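Local coordinates for protein Syntaxin1 (Monosiga brevicollis, PDB 2XHE) that probably acts as a SNAP receptor that binds other SNARE proteins, as syntaxins do in membrane fusion, at residues B[85-88]-B[89-92]; B[40-44]-B[45-49]. All blocks are in the same frame, centred on the assembly; numbering follows the deposited sequence.

Interaction 1 (B[85-88]-B[89-92]); sequences RLNE and KLQD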
loop_
_atom_site.group_PDB
_atom_site.type_symbol
_atom_site.label_atom_id
_atom_site.label_comp_id
_atom_site.label_asym_id
_atom_site.label_seq_id
_atom_site.Cartn_x
_atom_site.Cartn_y
_atom_site.Cartn_z
ATOM N N ARG B 85 26.097 -41.461 9.967
ATOM C CA ARG B 85 26.881 -40.461 9.241
ATOM C C ARG B 85 26.100 -39.154 9.083
ATOM O O ARG B 85 26.677 -38.067 9.078
ATOM C CB ARG B 85 27.304 -40.997 7.865
ATOM C CG ARG B 85 28.338 -42.132 7.893
ATOM C CD ARG B 85 29.778 -41.606 7.837
ATOM N NE ARG B 85 30.775 -42.680 7.881
ATOM C CZ ARG B 85 32.095 -42.491 7.909
ATOM N NH1 ARG B 85 32.600 -41.263 7.898
ATOM N NH2 ARG B 85 32.915 -43.534 7.950
ATOM N N LEU B 86 24.783 -39.271 8.957
ATOM C CA LEU B 86 23.916 -38.108 8.802
ATOM C C LEU B 86 23.549 -37.490 10.149
ATOM O O LEU B 86 23.734 -36.291 10.350
ATOM C CB LEU B 86 22.649 -38.471 8.019
ATOM C CG LEU B 86 22.850 -38.860 6.552
ATOM C CD1 LEU B 86 21.504 -39.077 5.872
ATOM C CD2 LEU B 86 23.676 -37.810 5.810
ATOM N N ASN B 87 23.035 -38.304 11.068
ATOM C CA ASN B 87 22.695 -37.820 12.404
ATOM C C ASN B 87 23.872 -37.100 13.073
ATOM O O ASN B 87 23.703 -36.434 14.091
ATOM C CB ASN B 87 22.200 -38.965 13.289
ATOM C CG ASN B 87 21.189 -38.506 14.333
ATOM O OD1 ASN B 87 20.588 -37.436 14.212
ATOM N ND2 ASN B 87 20.988 -39.325 15.361
ATOM N N GLU B 88 25.060 -37.236 12.488
ATOM C CA GLU B 88 26.266 -36.586 12.998
ATOM C C GLU B 88 26.323 -35.135 12.527
ATOM O O GLU B 88 26.764 -34.246 13.261
ATOM C CB GLU B 88 27.514 -37.340 12.521
ATOM C CG GLU B 88 28.795 -37.026 13.290
ATOM C CD GLU B 88 28.936 -37.855 14.554
ATOM O OE1 GLU B 88 27.932 -38.465 14.984
ATOM O OE2 GLU B 88 30.051 -37.901 15.118
ATOM N N LYS B 89 25.888 -34.910 11.288
ATOM C CA LYS B 89 25.779 -33.565 10.729
ATOM C C LYS B 89 24.569 -32.840 11.322
ATOM O O LYS B 89 24.678 -31.701 11.775
ATOM C CB LYS B 89 25.646 -33.614 9.199
ATOM C CG LYS B 89 26.840 -34.190 8.444
ATOM C CD LYS B 89 26.651 -34.083 6.923
ATOM C CE LYS B 89 27.886 -34.575 6.164
ATOM N NZ LYS B 89 27.782 -34.410 4.682
ATOM N N LEU B 90 23.419 -33.512 11.310
ATOM C CA LEU B 90 22.178 -32.944 11.826
ATOM C C LEU B 90 22.361 -32.281 13.180
ATOM O O LEU B 90 22.121 -31.084 13.324
ATOM C CB LEU B 90 21.092 -34.013 11.951
ATOM C CG LEU B 90 20.273 -34.401 10.724
ATOM C CD1 LEU B 90 19.281 -35.484 11.108
ATOM C CD2 LEU B 90 19.554 -33.193 10.150
ATOM N N GLN B 91 22.770 -33.055 14.179
ATOM C CA GLN B 91 22.854 -32.514 15.527
ATOM C C GLN B 91 24.066 -31.615 15.661
ATOM O O GLN B 91 24.323 -31.058 16.727
ATOM C CB GLN B 91 22.865 -33.622 16.580
ATOM C CG GLN B 91 24.027 -34.580 16.487
ATOM C CD GLN B 91 23.759 -35.857 17.256
ATOM O OE1 GLN B 91 22.603 -36.194 17.533
ATOM N NE2 GLN B 91 24.823 -36.578 17.607
ATOM N N ASP B 92 24.802 -31.468 14.565
ATOM C CA ASP B 92 25.950 -30.575 14.536
ATOM C C ASP B 92 25.525 -29.216 13.994
ATOM O O ASP B 92 25.805 -28.180 14.596
ATOM C CB ASP B 92 27.083 -31.172 13.701
ATOM C CG ASP B 92 28.379 -30.399 13.840
ATOM O OD1 ASP B 92 28.361 -29.162 13.653
ATOM O OD2 ASP B 92 29.418 -31.032 14.134
#
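The amide groups of N87 and Q91 meet one helical turn apart, their planes turned 45° against each other. Q91 OE1 stands over one face of the N87 amide, 4.1 Å from N87 OD1, too far for more than loose packing. L90 CD1 comes in beside the oxygen end of that amide, slightly to the other side of its plane, 3.9 Å from N87 OD1, the two side chains crossing at about a right angle. The Q91 amide in turn lays one face over the backbone of the preceding turn, where N87 O sits beneath Q91 CD at 3.2 Å. Its first torsion accounts for this: with chi1 at 61°, CG lies between the backbone N and the carbonyl carbon, and the extended chain beyond runs back over N87. K89 takes another course, its CG passing 3.9 Å from R85 O before the straight chain leads off.

Beneath these side chains the helix is irregular. L86 O accepts a nearly straight bond from L90 N (3.0 Å) and a weak one from K89 N, while D92 N turns to K89 O, three residues back, so the helix is kinked here.

L86 and L90 form the buried stripe of this part of helix 80-116. L90 packs on V67, L70 and H71 of helix 44-72, L86 touches E73 and S74 in the connecting loop, and N87 ND2 makes a weak hydrogen bond to D218 of helix 214-237. The turn thus joins the first two long helices near their connection, within the predicted coiled coil.

Interaction 2 (B[40-44]-B[45-49]); sequences EPFMA and DFFNR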
loop_
_atom_site.group_PDB
_atom_site.type_symbol
_atom_site.label_atom_id
_atom_site.label_comp_id
_atom_site.label_asym_id
_atom_site.label_seq_id
_atom_site.Cartn_x
_atom_site.Cartn_y
_atom_site.Cartn_z
ATOM N N GLU B 40 34.581 10.979 14.257
ATOM C CA GLU B 40 34.338 10.076 15.385
ATOM C C GLU B 40 33.530 8.842 14.968
ATOM O O GLU B 40 32.770 8.891 14.001
ATOM C CB GLU B 40 33.628 10.816 16.528
ATOM C CG GLU B 40 34.434 11.957 17.141
ATOM C CD GLU B 40 35.694 11.483 17.851
ATOM O OE1 GLU B 40 35.788 10.279 18.168
ATOM O OE2 GLU B 40 36.590 12.318 18.098
ATOM N N PRO B 41 33.690 7.732 15.704
ATOM C CA PRO B 41 33.042 6.455 15.375
ATOM C C PRO B 41 31.526 6.567 15.212
ATOM O O PRO B 41 31.010 6.427 14.097
ATOM C CB PRO B 41 33.367 5.581 16.589
ATOM C CG PRO B 41 34.622 6.156 17.141
ATOM C CD PRO B 41 34.521 7.632 16.916
ATOM N N PHE B 42 30.834 6.803 16.323
ATOM C CA PHE B 42 29.372 6.877 16.354
ATOM C C PHE B 42 28.713 5.504 16.476
ATOM O O PHE B 42 28.481 4.818 15.481
ATOM C CB PHE B 42 28.811 7.631 15.147
ATOM C CG PHE B 42 27.311 7.680 15.113
ATOM C CD1 PHE B 42 26.607 8.402 16.065
ATOM C CD2 PHE B 42 26.604 7.001 14.137
ATOM C CE1 PHE B 42 25.231 8.445 16.045
ATOM C CE2 PHE B 42 25.223 7.043 14.110
ATOM C CZ PHE B 42 24.536 7.767 15.067
ATOM N N MET B 43 28.430 5.116 17.717
ATOM C CA MET B 43 27.729 3.874 18.012
ATOM C C MET B 43 28.416 2.650 17.407
ATOM O O MET B 43 27.771 1.764 16.845
ATOM C CB MET B 43 26.284 3.984 17.543
ATOM C CG MET B 43 25.613 5.257 18.025
ATOM S SD MET B 43 23.898 4.996 18.490
ATOM C CE MET B 43 23.203 4.605 16.900
ATOM N N ALA B 44 29.735 2.603 17.551
ATOM C CA ALA B 44 30.541 1.533 16.971
ATOM C C ALA B 44 30.121 0.136 17.429
ATOM O O ALA B 44 29.951 -0.768 16.610
ATOM C CB ALA B 44 32.015 1.764 17.251
ATOM N N ASP B 45 29.952 -0.048 18.732
ATOM C CA ASP B 45 29.558 -1.362 19.220
ATOM C C ASP B 45 28.190 -1.765 18.695
ATOM O O ASP B 45 27.977 -2.925 18.348
ATOM C CB ASP B 45 29.579 -1.435 20.744
ATOM C CG ASP B 45 29.614 -2.872 21.252
ATOM O OD1 ASP B 45 29.669 -3.809 20.419
ATOM O OD2 ASP B 45 29.597 -3.070 22.486
ATOM N N PHE B 46 27.262 -0.807 18.641
ATOM C CA PHE B 46 25.909 -1.077 18.151
ATOM C C PHE B 46 25.871 -1.594 16.702
ATOM O O PHE B 46 25.318 -2.669 16.432
ATOM C CB PHE B 46 25.011 0.153 18.311
ATOM C CG PHE B 46 23.698 0.040 17.588
ATOM C CD1 PHE B 46 22.636 -0.643 18.153
ATOM C CD2 PHE B 46 23.529 0.612 16.337
ATOM C CE1 PHE B 46 21.428 -0.753 17.488
ATOM C CE2 PHE B 46 22.329 0.506 15.668
ATOM C CZ PHE B 46 21.276 -0.177 16.245
ATOM N N PHE B 47 26.454 -0.848 15.769
ATOM C CA PHE B 47 26.441 -1.287 14.371
ATOM C C PHE B 47 27.138 -2.634 14.193
ATOM O O PHE B 47 26.895 -3.358 13.216
ATOM C CB PHE B 47 27.021 -0.222 13.448
ATOM C CG PHE B 47 26.116 0.948 13.260
ATOM C CD1 PHE B 47 25.155 0.938 12.258
ATOM C CD2 PHE B 47 26.196 2.046 14.101
ATOM C CE1 PHE B 47 24.310 2.011 12.082
ATOM C CE2 PHE B 47 25.355 3.123 13.931
ATOM C CZ PHE B 47 24.409 3.105 12.916
ATOM N N ASN B 48 27.998 -2.949 15.160
ATOM C CA ASN B 48 28.618 -4.253 15.298
ATOM C C ASN B 48 27.595 -5.360 15.548
ATOM O O ASN B 48 27.591 -6.387 14.862
ATOM C CB ASN B 48 29.563 -4.198 16.482
ATOM C CG ASN B 48 30.975 -4.536 16.118
ATOM O OD1 ASN B 48 31.519 -4.027 15.133
ATOM N ND2 ASN B 48 31.596 -5.391 16.925
ATOM N N ARG B 49 26.735 -5.157 16.549
ATOM C CA ARG B 49 25.735 -6.159 16.887
ATOM C C ARG B 49 24.799 -6.405 15.710
ATOM O O ARG B 49 24.449 -7.552 15.419
ATOM C CB ARG B 49 24.891 -5.758 18.102
ATOM C CG ARG B 49 25.580 -4.939 19.169
ATOM C CD ARG B 49 24.774 -5.016 20.457
ATOM N NE ARG B 49 25.041 -6.273 21.138
ATOM C CZ ARG B 49 25.946 -6.397 22.104
ATOM N NH1 ARG B 49 26.623 -5.324 22.497
ATOM N NH2 ARG B 49 26.167 -7.577 22.685
#
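F47 turns its CE2 corner back onto M43 and F42 at the start of helix 44-72. M43 CB lies 3.8 Å from F47 CE2, and F42 CE2 reaches the same F47 atom at 3.9 Å, the two rings crossing obliquely. The thioether of M43 runs alongside F46 in the same direction: its SD stands 5.5 Å from the F46 ring centroid, an oblique Met-aromatic contact, and bends at chi2 and chi3 carry CE to within 4.0 Å of F46 CD2. M43 CG meanwhile rests on one face of the F42 ring, and F46 CD2 on one face of F47.

The helix start positions this cluster. M43 is the N-cap residue, and M43 O takes a nearly straight bond from F47 N (3.1 Å) while also lying at the F47 ring edge. N48 N follows with a bond to A44 O. Replacing F47 by an alanine is likely to open a gap beside M43 CB and F42 CE2.

Outward, F47 meets an aromatic ring of another protein chain. F42 touches D132, M43 and F46 reach R136 of helix 131-171, and F46 also packs on I111 of helix 80-116.

How the interactions relate
Interaction 2 comes first along the chain, at the beginning of helix 44-72, and interaction 1 follows on the early turns of helix 80-116, the next long helix. Their centres are 37 Å apart and their nearest atoms about 21 Å, so they do not touch. Because the two helices run antiparallel, the contacts mark opposite ends of one helical hairpin: interaction 1 lies by the end of helix 44-72 and its connection, whereas interaction 2 lies by the far part of helix 80-116, where R49 forms a salt bridge with D107. Both belong to the syntaxin homology region, consistent with the N-terminal helical bundle of syntaxins, and interaction 2 also borders another protein chain.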